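Local atomic coordinates of major pilin protein fimA (Silicibacter pomeroyi, PDB entry 2IMH), a protein that is of unknown function, belongs to the DUF1028 family and has a four-layered alpha-beta-beta-alpha fold that recalls the Ntn hydrolases. Residues Gln85-Asp90 against Ala95-Gly100; Gly115-Asn120 against Ser126-Met131; Ser6-Asp11 against Trp31-Asp36. All coordinates share one frame; numbering follows the deposited sequence.

The three contacts sample different interfaces of what looks like an alpha-beta-beta-alpha sandwich. Contact 1 is a hairpin at one border of the four-stranded sheet, contact 2 lays helix 126-137 on the outer face of the six-stranded sheet, and contact 3 bridges the two sheets, its centre about 3 Å from the centre of the chain. Their centres lie 11 to 13 Å apart. Contacts 2 and 3 share a sheet, whose strands 115-120 and 4-11 are joined by a probable hydrogen bond from S6 N to S118 O, 2.9 Å. Contact 1 meets contact 3 where M89 SE packs 3.4 Å from A9 C, and contact 2 where N120 ND2 probably hydrogen-bonds Q85 OE1 at 2.9 Å.

Contact 1: residues Gln85-Asp90 against Ala95-Gly100; sequences QLAAMD and AAAFTG
Q85 and T99 stand side by side and point the same way on an antiparallel beta hairpin, whose second strand, 95-99, borders the four-stranded sheet. Both belong to the face that also carries A87, M89, A95 and A97 and looks toward strand 115-120 of the other sheet. The Q85 chain is extended, with CG anti to the backbone N (chi1 179°), which carries the amide out alongside the threonine. There NE2 donates to T99 OG1 at 2.9 Å with an N-H...O angle of 159°, the hydroxyl oxygen lying close to the amide plane; T99 CG2 sits 3.6 Å from the same Q85 NE2. The other NE2 bond goes to G119 O, while OE1 accepts from Q45 and N120. Four bonds thus fix the rotation of this buried amide and link its own sheet, through Q45 and T99, to strand 115-120 of the other, through G119 and N120. A leucine in place of Q85 would probably cost T99 OG1 and G119 O their donor and the amides of Q45 and N120 their shared acceptor.

Farther along the same face the touches are between beta-carbons: A87 CB faces A97 CB at 4.2 Å, and M89 CB meets A95 CB at 4.0 Å before the selenomethionine chain bends away from the hairpin. The reverse face bears L86, A88, A96 and F98; L86 packs on W53 and V57 of helix 51-62, and F98 reaches V71 and T75 of helix 67-76. Between the faces, L86 and F98 form a hydrogen-bonded pair, as do A88 and A96. L86 N donates to F98 O at 2.9 Å, and F98 N returns the bond to L86 O at 2.8 Å.

Contact 2: residues Gly115-Asn120 against Ser126-Met131; sequences GIASGN and SVLGAM
L128 and M131, one helical turn apart, press the start of helix 126-137 onto strand 115-120, a helix-on-sheet layer of the alpha-beta-beta-alpha sandwich. The helix segment runs roughly antiparallel to the strand, at 153°, with the two axes 8.4 Å apart at their closest. L128 makes most of the contact. From its CB, which points toward the strand, CG sits anti to the carbonyl carbon (chi1 -60°), and this brings both methyls down on the backbone of S118 and G119. CD1 reaches G119 N at 3.9 Å and also lies over S118 CA. CD2 comes within 3.7 Å of S118 C, nearly as close to S118 O, and lies 4.4 Å from A117 CB. The methyls therefore rest on main chain, since the S118 side chain leaves from the other face of the sheet. G119 suits this seat: a beta-carbon built on it would point at the helix and come tightly, 3.4 Å, against L128 CD2.

V110 of the neighbouring strand 108-112 and L122 of the connecting loop pack on L128 as well, so the leucine is buried. M131, one turn on, meets the same methyl, A117 CB, from beside L128. With CG anti to its backbone N, its chain stretches toward the sheet before bending at chi3; the side chain also touches F5 and I7 of strand 4-11, while A149, L150 and A153 of helix 142-155 pack against it. The contact with strand 115-120 itself comes down to one pair of atoms, M131 SE and A117 CB, 3.9 Å apart.

Contact 3: residues Ser6-Asp11 against Trp31-Asp36; sequences SILAHD and WVLRGD
The apolar filling between the two beta sheets is met here, where L8 of strand 4-11 in the six-stranded sheet touches L33, the first residue of strand 33-36 in the four-stranded one. The two leucines slide past each other in opposite directions, and their meeting point is a pair of methyls, L8 CD2 and L33 CD2, 4.1 Å apart. In each, CG lies anti to the carbonyl carbon (chi1 -51° in L8), a turn that brings the end of the side chain nearer the other sheet than the direction of its CB would suggest. A second and looser touch lies next to it: S6 CB faces V32 CG1 at 4.4 Å. The S6 hydroxyl is engaged with Q45 OE1 of strand 40-45; A43 of the same strand packs on both S6 and V32, so the polar atom in this buried seam is satisfied by the facing sheet.

R34 turns its CB away from strand 4-11, and its side chain touches helix 51-62. Its guanidinium folds back end-on to W31 O, with NH1 at 2.9 Å and NH2 at 3.1 Å from that one oxygen. Both nitrogens arrive from the same face, above the carbonyl plane, and the bonds are bent, with N-H...O angles of 143° and 137°. This grip stays within 31-36, between the R34 side chain and the backbone three residues before it, and does not reach strand 4-11. Side chains from two sheets meeting between them, with helices stacked on the outside, are characteristic of the alpha-beta-beta-alpha sandwich, as in Ntn hydrolases.

Contact 1: residues Gln85-Asp90 against Ala95-Gly100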
ATOM      1  N   GLN A  85       9.639   9.248   6.740  1.00 16.67           N
ATOM      2  CA  GLN A  85       9.990   7.871   6.463  1.00 16.35           C
ATOM      3  C   GLN A  85       9.410   7.537   5.083  1.00 16.15           C
ATOM      4  O   GLN A  85       8.298   7.952   4.773  1.00 16.80           O
ATOM      5  CB  GLN A  85       9.373   6.961   7.527  1.00 16.16           C
ATOM      6  CG  GLN A  85       9.662   5.482   7.331  1.00 16.05           C
ATOM      7  CD  GLN A  85       9.164   4.628   8.484  1.00 15.77           C
ATOM      8  OE1 GLN A  85       8.031   4.770   8.942  1.00 15.58           O
ATOM      9  NE2 GLN A  85      10.017   3.712   8.945  1.00 15.67           N
ATOM     10  N   LEU A  86      10.179   6.825   4.269  1.00 16.39           N
ATOM     11  CA  LEU A  86       9.797   6.568   2.884  1.00 15.54           C
ATOM     12  C   LEU A  86      10.195   5.166   2.455  1.00 16.03           C
ATOM     13  O   LEU A  86      11.294   4.697   2.757  1.00 15.89           O
ATOM     14  CB  LEU A  86      10.483   7.588   1.953  1.00 15.16           C
ATOM     15  CG  LEU A  86      10.133   7.486   0.454  1.00 14.77           C
ATOM     16  CD1 LEU A  86       8.642   7.772   0.239  1.00 15.74           C
ATOM     17  CD2 LEU A  86      10.996   8.433  -0.389  1.00 15.94           C
ATOM     18  N   ALA A  87       9.293   4.494   1.751  1.00 14.68           N
ATOM     19  CA  ALA A  87       9.597   3.178   1.219  1.00 14.91           C
ATOM     20  C   ALA A  87       9.117   3.166  -0.218  1.00 14.79           C
ATOM     21  O   ALA A  87       8.110   3.804  -0.561  1.00 14.87           O
ATOM     22  CB  ALA A  87       8.887   2.104   2.008  1.00 14.89           C
ATOM     23  N   ALA A  88       9.847   2.475  -1.074  1.00 15.20           N
ATOM     24  CA  ALA A  88       9.485   2.448  -2.490  1.00 14.83           C
ATOM     25  C   ALA A  88       9.855   1.110  -3.062  1.00 15.68           C
ATOM     26  O   ALA A  88      10.873   0.530  -2.678  1.00 15.98           O
ATOM     27  CB  ALA A  88      10.215   3.544  -3.262  1.00 15.55           C
HETATM   28  N   MSE A  89       9.061   0.640  -4.019  1.00 15.73           N
HETATM   29  CA  MSE A  89       9.305  -0.661  -4.613  1.00 16.77           C
HETATM   30  C   MSE A  89       9.097  -0.546  -6.113  1.00 15.31           C
HETATM   31  O   MSE A  89       8.159   0.113  -6.543  1.00 15.35           O
HETATM   32  CB  MSE A  89       8.320  -1.700  -4.033  1.00 16.84           C
HETATM   33  CG  MSE A  89       8.505  -3.092  -4.596  1.00 18.53           C
HETATM   34 SE   MSE A  89       6.861  -4.151  -4.444  1.00 24.16          SE
HETATM   35  CE  MSE A  89       5.794  -3.238  -5.804  1.00 17.44           C
ATOM     36  N   ASP A  90       9.960  -1.175  -6.912  1.00 15.34           N
ATOM     37  CA  ASP A  90       9.827  -1.105  -8.364  1.00 15.48           C
ATOM     38  C   ASP A  90       8.944  -2.226  -8.887  1.00 15.70           C
ATOM     39  O   ASP A  90       8.426  -3.022  -8.103  1.00 15.87           O
ATOM     40  CB  ASP A  90      11.199  -1.030  -9.080  1.00 14.68           C
ATOM     41  CG  ASP A  90      11.958  -2.365  -9.130  1.00 15.33           C
ATOM     42  OD1 ASP A  90      11.415  -3.441  -8.782  1.00 15.75           O
ATOM     43  OD2 ASP A  90      13.151  -2.310  -9.555  1.00 14.93           O
ATOM     44  N   ALA A  95      13.161  -3.129  -3.588  1.00 16.25           N
ATOM     45  CA  ALA A  95      12.636  -2.121  -2.647  1.00 16.22           C
ATOM     46  C   ALA A  95      13.689  -1.539  -1.740  1.00 16.27           C
ATOM     47  O   ALA A  95      14.721  -2.167  -1.492  1.00 16.44           O
ATOM     48  CB  ALA A  95      11.529  -2.719  -1.817  1.00 16.45           C
ATOM     49  N   ALA A  96      13.415  -0.341  -1.232  1.00 16.09           N
ATOM     50  CA  ALA A  96      14.303   0.310  -0.284  1.00 16.28           C
ATOM     51  C   ALA A  96      13.492   1.246   0.594  1.00 16.07           C
ATOM     52  O   ALA A  96      12.434   1.724   0.186  1.00 15.19           O
ATOM     53  CB  ALA A  96      15.340   1.107  -1.016  1.00 16.24           C
ATOM     54  N   ALA A  97      14.018   1.538   1.775  1.00 16.20           N
ATOM     55  CA  ALA A  97      13.386   2.483   2.677  1.00 16.95           C
ATOM     56  C   ALA A  97      14.399   3.450   3.278  1.00 17.54           C
ATOM     57  O   ALA A  97      15.598   3.148   3.382  1.00 17.24           O
ATOM     58  CB  ALA A  97      12.642   1.752   3.784  1.00 17.23           C
ATOM     59  N   PHE A  98      13.891   4.610   3.673  1.00 17.57           N
ATOM     60  CA  PHE A  98      14.636   5.552   4.496  1.00 18.12           C
ATOM     61  C   PHE A  98      13.813   5.791   5.768  1.00 18.21           C
ATOM     62  O   PHE A  98      12.589   6.010   5.700  1.00 18.42           O
ATOM     63  CB  PHE A  98      14.822   6.871   3.752  1.00 17.73           C
ATOM     64  CG  PHE A  98      15.269   8.003   4.642  1.00 19.44           C
ATOM     65  CD1 PHE A  98      16.626   8.204   4.899  1.00 19.97           C
ATOM     66  CD2 PHE A  98      14.330   8.853   5.238  1.00 18.61           C
ATOM     67  CE1 PHE A  98      17.043   9.244   5.739  1.00 20.13           C
ATOM     68  CE2 PHE A  98      14.733   9.896   6.087  1.00 18.56           C
ATOM     69  CZ  PHE A  98      16.101  10.079   6.339  1.00 19.63           C
ATOM     70  N   THR A  99      14.474   5.770   6.922  1.00 18.62           N
ATOM     71  CA  THR A  99      13.779   6.051   8.174  1.00 18.58           C
ATOM     72  C   THR A  99      14.490   7.191   8.915  1.00 19.45           C
ATOM     73  O   THR A  99      15.608   7.015   9.401  1.00 19.03           O
ATOM     74  CB  THR A  99      13.651   4.784   9.064  1.00 19.44           C
ATOM     75  OG1 THR A  99      12.892   3.775   8.377  1.00 18.63           O
ATOM     76  CG2 THR A  99      12.954   5.113  10.394  1.00 18.42           C
ATOM     77  N   GLY A 100      13.837   8.350   8.983  1.00 18.81           N
ATOM     78  CA  GLY A 100      14.424   9.522   9.656  1.00 20.24           C
ATOM     79  C   GLY A 100      14.626   9.261  11.140  1.00 20.24           C
ATOM     80  O   GLY A 100      13.859   8.507  11.773  1.00 20.53           O
TER

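Contact 2: residues Gly115-Asn120 against Ser126-Met131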
ATOM      1  N   GLY A 115       8.761  -7.372  -1.762  1.00 17.46           N
ATOM      2  CA  GLY A 115       8.223  -6.189  -1.102  1.00 16.66           C
ATOM      3  C   GLY A 115       8.991  -5.638   0.079  1.00 16.33           C
ATOM      4  O   GLY A 115      10.155  -5.986   0.292  1.00 15.36           O
ATOM      5  N   ILE A 116       8.321  -4.783   0.847  1.00 15.94           N
ATOM      6  CA  ILE A 116       8.968  -4.066   1.955  1.00 15.72           C
ATOM      7  C   ILE A 116       7.903  -3.630   2.957  1.00 16.24           C
ATOM      8  O   ILE A 116       6.843  -3.134   2.576  1.00 15.56           O
ATOM      9  CB  ILE A 116       9.828  -2.860   1.450  1.00 16.17           C
ATOM     10  CG1 ILE A 116      10.629  -2.215   2.591  1.00 15.75           C
ATOM     11  CG2 ILE A 116       8.963  -1.795   0.738  1.00 15.36           C
ATOM     12  CD1 ILE A 116      11.686  -1.245   2.087  1.00 15.41           C
ATOM     13  N   ALA A 117       8.195  -3.853   4.232  1.00 15.88           N
ATOM     14  CA  ALA A 117       7.344  -3.409   5.320  1.00 16.69           C
ATOM     15  C   ALA A 117       8.097  -2.280   6.029  1.00 16.19           C
ATOM     16  O   ALA A 117       9.316  -2.358   6.168  1.00 16.54           O
ATOM     17  CB  ALA A 117       7.129  -4.551   6.277  1.00 16.59           C
ATOM     18  N   SER A 118       7.384  -1.231   6.456  1.00 15.80           N
ATOM     19  CA  SER A 118       8.019  -0.152   7.243  1.00 16.43           C
ATOM     20  C   SER A 118       7.047   0.433   8.244  1.00 16.15           C
ATOM     21  O   SER A 118       5.837   0.353   8.066  1.00 16.76           O
ATOM     22  CB  SER A 118       8.585   0.947   6.338  1.00 16.22           C
ATOM     23  OG  SER A 118       7.572   1.548   5.534  1.00 15.73           O
ATOM     24  N   GLY A 119       7.560   1.026   9.310  1.00 17.15           N
ATOM     25  CA  GLY A 119       6.653   1.603  10.281  1.00 17.08           C
ATOM     26  C   GLY A 119       7.381   2.436  11.302  1.00 17.73           C
ATOM     27  O   GLY A 119       8.614   2.458  11.326  1.00 16.82           O
ATOM     28  N   ASN A 120       6.607   3.120  12.140  1.00 18.31           N
ATOM     29  CA  ASN A 120       7.176   3.912  13.221  1.00 19.16           C
ATOM     30  C   ASN A 120       6.173   4.010  14.367  1.00 20.05           C
ATOM     31  O   ASN A 120       4.996   3.651  14.216  1.00 19.13           O
ATOM     32  CB  ASN A 120       7.632   5.300  12.743  1.00 19.25           C
ATOM     33  CG  ASN A 120       6.480   6.146  12.189  1.00 19.80           C
ATOM     34  OD1 ASN A 120       5.852   6.910  12.925  1.00 21.83           O
ATOM     35  ND2 ASN A 120       6.206   6.011  10.888  1.00 19.38           N
ATOM     36  N   SER A 126       9.057  -6.760  16.507  1.00 25.68           N
ATOM     37  CA  SER A 126       8.337  -7.904  15.979  1.00 24.65           C
ATOM     38  C   SER A 126       7.080  -7.509  15.218  1.00 23.47           C
ATOM     39  O   SER A 126       6.475  -8.356  14.563  1.00 24.22           O
ATOM     40  CB  SER A 126       7.989  -8.878  17.099  1.00 24.96           C
ATOM     41  OG  SER A 126       7.286  -8.217  18.127  1.00 24.98           O
ATOM     42  N   VAL A 127       6.675  -6.237  15.312  1.00 21.71           N
ATOM     43  CA  VAL A 127       5.523  -5.766  14.541  1.00 19.90           C
ATOM     44  C   VAL A 127       5.801  -5.928  13.042  1.00 19.92           C
ATOM     45  O   VAL A 127       4.991  -6.521  12.320  1.00 19.41           O
ATOM     46  CB  VAL A 127       5.115  -4.305  14.917  1.00 20.20           C
ATOM     47  CG1 VAL A 127       4.054  -3.776  13.961  1.00 20.22           C
ATOM     48  CG2 VAL A 127       4.580  -4.258  16.349  1.00 20.33           C
ATOM     49  N   LEU A 128       6.964  -5.454  12.592  1.00 18.97           N
ATOM     50  CA  LEU A 128       7.311  -5.563  11.165  1.00 18.67           C
ATOM     51  C   LEU A 128       7.685  -6.987  10.773  1.00 18.74           C
ATOM     52  O   LEU A 128       7.373  -7.438   9.670  1.00 18.49           O
ATOM     53  CB  LEU A 128       8.410  -4.567  10.785  1.00 18.71           C
ATOM     54  CG  LEU A 128       8.025  -3.099  11.013  1.00 18.15           C
ATOM     55  CD1 LEU A 128       9.200  -2.207  10.692  1.00 16.79           C
ATOM     56  CD2 LEU A 128       6.782  -2.668  10.203  1.00 19.70           C
ATOM     57  N   GLY A 129       8.378  -7.686  11.670  1.00 18.96           N
ATOM     58  CA  GLY A 129       8.669  -9.104  11.471  1.00 19.23           C
ATOM     59  C   GLY A 129       7.388  -9.912  11.302  1.00 18.71           C
ATOM     60  O   GLY A 129       7.289 -10.727  10.376  1.00 19.70           O
ATOM     61  N   ALA A 130       6.407  -9.681  12.181  1.00 19.07           N
ATOM     62  CA  ALA A 130       5.140 -10.431  12.134  1.00 18.55           C
ATOM     63  C   ALA A 130       4.376 -10.087  10.861  1.00 18.61           C
ATOM     64  O   ALA A 130       3.799 -10.970  10.211  1.00 18.10           O
ATOM     65  CB  ALA A 130       4.269 -10.142  13.362  1.00 19.57           C
HETATM   66  N   MSE A 131       4.386  -8.805  10.504  1.00 18.27           N
HETATM   67  CA  MSE A 131       3.762  -8.345   9.261  1.00 19.73           C
HETATM   68  C   MSE A 131       4.335  -9.088   8.049  1.00 19.20           C
HETATM   69  O   MSE A 131       3.601  -9.596   7.201  1.00 18.80           O
HETATM   70  CB  MSE A 131       4.022  -6.845   9.108  1.00 19.52           C
HETATM   71  CG  MSE A 131       3.279  -6.221   7.964  1.00 20.13           C
HETATM   72 SE   MSE A 131       3.593  -4.314   7.966  1.00 24.66          SE
HETATM   73  CE  MSE A 131       1.799  -3.808   7.362  1.00 20.26           C
TER

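Contact 3: residues Ser6-Asp11 against Trp31-Asp36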
ATOM      1  N   SER A   6       3.117  -0.014   7.236  1.00 14.94           N
ATOM      2  CA  SER A   6       2.702  -0.175   5.832  1.00 15.05           C
ATOM      3  C   SER A   6       3.489  -1.280   5.144  1.00 15.47           C
ATOM      4  O   SER A   6       4.618  -1.600   5.528  1.00 16.04           O
ATOM      5  CB  SER A   6       2.850   1.133   5.061  1.00 14.69           C
ATOM      6  OG  SER A   6       4.206   1.537   4.946  1.00 16.15           O
ATOM      7  N   ILE A   7       2.879  -1.874   4.132  1.00 15.72           N
ATOM      8  CA  ILE A   7       3.550  -2.924   3.389  1.00 15.52           C
ATOM      9  C   ILE A   7       3.322  -2.648   1.917  1.00 15.39           C
ATOM     10  O   ILE A   7       2.222  -2.266   1.543  1.00 15.72           O
ATOM     11  CB  ILE A   7       3.037  -4.333   3.768  1.00 15.66           C
ATOM     12  CG1 ILE A   7       3.850  -5.411   3.046  1.00 15.86           C
ATOM     13  CG2 ILE A   7       1.510  -4.474   3.572  1.00 16.55           C
ATOM     14  CD1 ILE A   7       3.809  -6.737   3.737  1.00 16.80           C
ATOM     15  N   LEU A   8       4.388  -2.753   1.128  1.00 14.51           N
ATOM     16  CA  LEU A   8       4.310  -2.695  -0.346  1.00 14.80           C
ATOM     17  C   LEU A   8       4.696  -4.060  -0.879  1.00 14.88           C
ATOM     18  O   LEU A   8       5.618  -4.691  -0.362  1.00 15.32           O
ATOM     19  CB  LEU A   8       5.255  -1.644  -0.919  1.00 14.31           C
ATOM     20  CG  LEU A   8       5.170  -0.234  -0.316  1.00 15.14           C
ATOM     21  CD1 LEU A   8       6.273   0.684  -0.872  1.00 16.94           C
ATOM     22  CD2 LEU A   8       3.778   0.345  -0.531  1.00 16.71           C
ATOM     23  N   ALA A   9       4.025  -4.509  -1.936  1.00 14.84           N
ATOM     24  CA  ALA A   9       4.368  -5.812  -2.496  1.00 15.58           C
ATOM     25  C   ALA A   9       4.038  -5.904  -3.970  1.00 16.42           C
ATOM     26  O   ALA A   9       3.174  -5.185  -4.462  1.00 16.36           O
ATOM     27  CB  ALA A   9       3.638  -6.932  -1.740  1.00 15.73           C
ATOM     28  N   HIS A  10       4.744  -6.814  -4.640  1.00 17.07           N
ATOM     29  CA  HIS A  10       4.521  -7.196  -6.031  1.00 17.61           C
ATOM     30  C   HIS A  10       3.941  -8.616  -6.027  1.00 18.44           C
ATOM     31  O   HIS A  10       4.337  -9.456  -5.203  1.00 18.39           O
ATOM     32  CB  HIS A  10       5.884  -7.107  -6.766  1.00 18.12           C
ATOM     33  CG  HIS A  10       5.957  -7.823  -8.084  1.00 19.11           C
ATOM     34  ND1 HIS A  10       5.060  -7.611  -9.109  1.00 22.09           N
ATOM     35  CD2 HIS A  10       6.901  -8.663  -8.579  1.00 19.00           C
ATOM     36  CE1 HIS A  10       5.407  -8.346 -10.157  1.00 19.09           C
ATOM     37  NE2 HIS A  10       6.521  -8.986  -9.860  1.00 22.97           N
ATOM     38  N   ASP A  11       2.978  -8.866  -6.911  1.00 18.19           N
ATOM     39  CA  ASP A  11       2.392 -10.193  -7.067  1.00 19.72           C
ATOM     40  C   ASP A  11       2.932 -10.784  -8.378  1.00 20.11           C
ATOM     41  O   ASP A  11       2.399 -10.494  -9.445  1.00 20.11           O
ATOM     42  CB  ASP A  11       0.870 -10.081  -7.132  1.00 19.76           C
ATOM     43  CG  ASP A  11       0.181 -11.434  -7.242  1.00 22.39           C
ATOM     44  OD1 ASP A  11       0.623 -12.385  -6.583  1.00 23.29           O
ATOM     45  OD2 ASP A  11      -0.815 -11.530  -7.986  1.00 26.09           O
ATOM     46  N   TRP A  31      -2.707   9.741   2.969  1.00 16.22           N
ATOM     47  CA  TRP A  31      -1.373  10.229   3.313  1.00 16.11           C
ATOM     48  C   TRP A  31      -0.293   9.381   2.678  1.00 15.76           C
ATOM     49  O   TRP A  31       0.680   9.904   2.112  1.00 15.13           O
ATOM     50  CB  TRP A  31      -1.169  10.258   4.831  1.00 16.69           C
ATOM     51  CG  TRP A  31      -1.874  11.423   5.503  1.00 16.92           C
ATOM     52  CD1 TRP A  31      -2.972  11.364   6.317  1.00 17.08           C
ATOM     53  CD2 TRP A  31      -1.511  12.805   5.416  1.00 17.49           C
ATOM     54  NE1 TRP A  31      -3.321  12.643   6.741  1.00 16.34           N
ATOM     55  CE2 TRP A  31      -2.442  13.538   6.195  1.00 16.74           C
ATOM     56  CE3 TRP A  31      -0.477  13.499   4.763  1.00 16.60           C
ATOM     57  CZ2 TRP A  31      -2.380  14.943   6.332  1.00 17.05           C
ATOM     58  CZ3 TRP A  31      -0.421  14.901   4.888  1.00 17.90           C
ATOM     59  CH2 TRP A  31      -1.368  15.604   5.667  1.00 16.48           C
ATOM     60  N   VAL A  32      -0.464   8.064   2.773  1.00 15.13           N
ATOM     61  CA  VAL A  32       0.681   7.156   2.691  1.00 15.17           C
ATOM     62  C   VAL A  32       0.862   6.446   1.355  1.00 15.58           C
ATOM     63  O   VAL A  32       1.989   6.367   0.841  1.00 15.37           O
ATOM     64  CB  VAL A  32       0.623   6.099   3.805  1.00 15.03           C
ATOM     65  CG1 VAL A  32       1.724   5.078   3.614  1.00 15.07           C
ATOM     66  CG2 VAL A  32       0.762   6.773   5.170  1.00 14.26           C
ATOM     67  N   LEU A  33      -0.236   5.948   0.787  1.00 15.29           N
ATOM     68  CA  LEU A  33      -0.092   4.961  -0.282  1.00 15.61           C
ATOM     69  C   LEU A  33      -0.270   5.571  -1.651  1.00 15.69           C
ATOM     70  O   LEU A  33      -1.285   6.201  -1.907  1.00 15.79           O
ATOM     71  CB  LEU A  33      -1.093   3.817  -0.099  1.00 16.38           C
ATOM     72  CG  LEU A  33      -0.906   2.870   1.092  1.00 15.40           C
ATOM     73  CD1 LEU A  33      -2.132   1.935   1.184  1.00 17.05           C
ATOM     74  CD2 LEU A  33       0.408   2.057   1.003  1.00 15.79           C
ATOM     75  N   ARG A  34       0.729   5.360  -2.517  1.00 15.01           N
ATOM     76  CA  ARG A  34       0.675   5.770  -3.929  1.00 14.99           C
ATOM     77  C   ARG A  34       1.276   4.693  -4.823  1.00 14.56           C
ATOM     78  O   ARG A  34       2.089   3.888  -4.373  1.00 13.79           O
ATOM     79  CB  ARG A  34       1.418   7.088  -4.150  1.00 14.87           C
ATOM     80  CG  ARG A  34       0.759   8.284  -3.513  1.00 16.96           C
ATOM     81  CD  ARG A  34       1.708   9.460  -3.415  1.00 17.90           C
ATOM     82  NE  ARG A  34       1.078  10.458  -2.559  1.00 16.75           N
ATOM     83  CZ  ARG A  34       1.115  10.443  -1.229  1.00 18.13           C
ATOM     84  NH1 ARG A  34       1.833   9.519  -0.572  1.00 13.95           N
ATOM     85  NH2 ARG A  34       0.463  11.398  -0.557  1.00 18.14           N
ATOM     86  N   GLY A  35       0.906   4.713  -6.101  1.00 15.09           N
ATOM     87  CA  GLY A  35       1.400   3.715  -7.026  1.00 16.03           C
ATOM     88  C   GLY A  35       1.085   4.041  -8.465  1.00 15.40           C
ATOM     89  O   GLY A  35       0.197   4.845  -8.752  1.00 16.47           O
ATOM     90  N   ASP A  36       1.855   3.445  -9.366  1.00 16.24           N
ATOM     91  CA  ASP A  36       1.629   3.632 -10.799  1.00 16.48           C
ATOM     92  C   ASP A  36       2.234   2.443 -11.525  1.00 16.34           C
ATOM     93  O   ASP A  36       3.385   2.054 -11.265  1.00 16.32           O
ATOM     94  CB  ASP A  36       2.270   4.941 -11.279  1.00 17.23           C
ATOM     95  CG  ASP A  36       1.774   5.377 -12.653  1.00 20.72           C
ATOM     96  OD1 ASP A  36       1.575   4.516 -13.541  1.00 24.72           O
ATOM     97  OD2 ASP A  36       1.592   6.608 -12.843  1.00 25.21           O
TER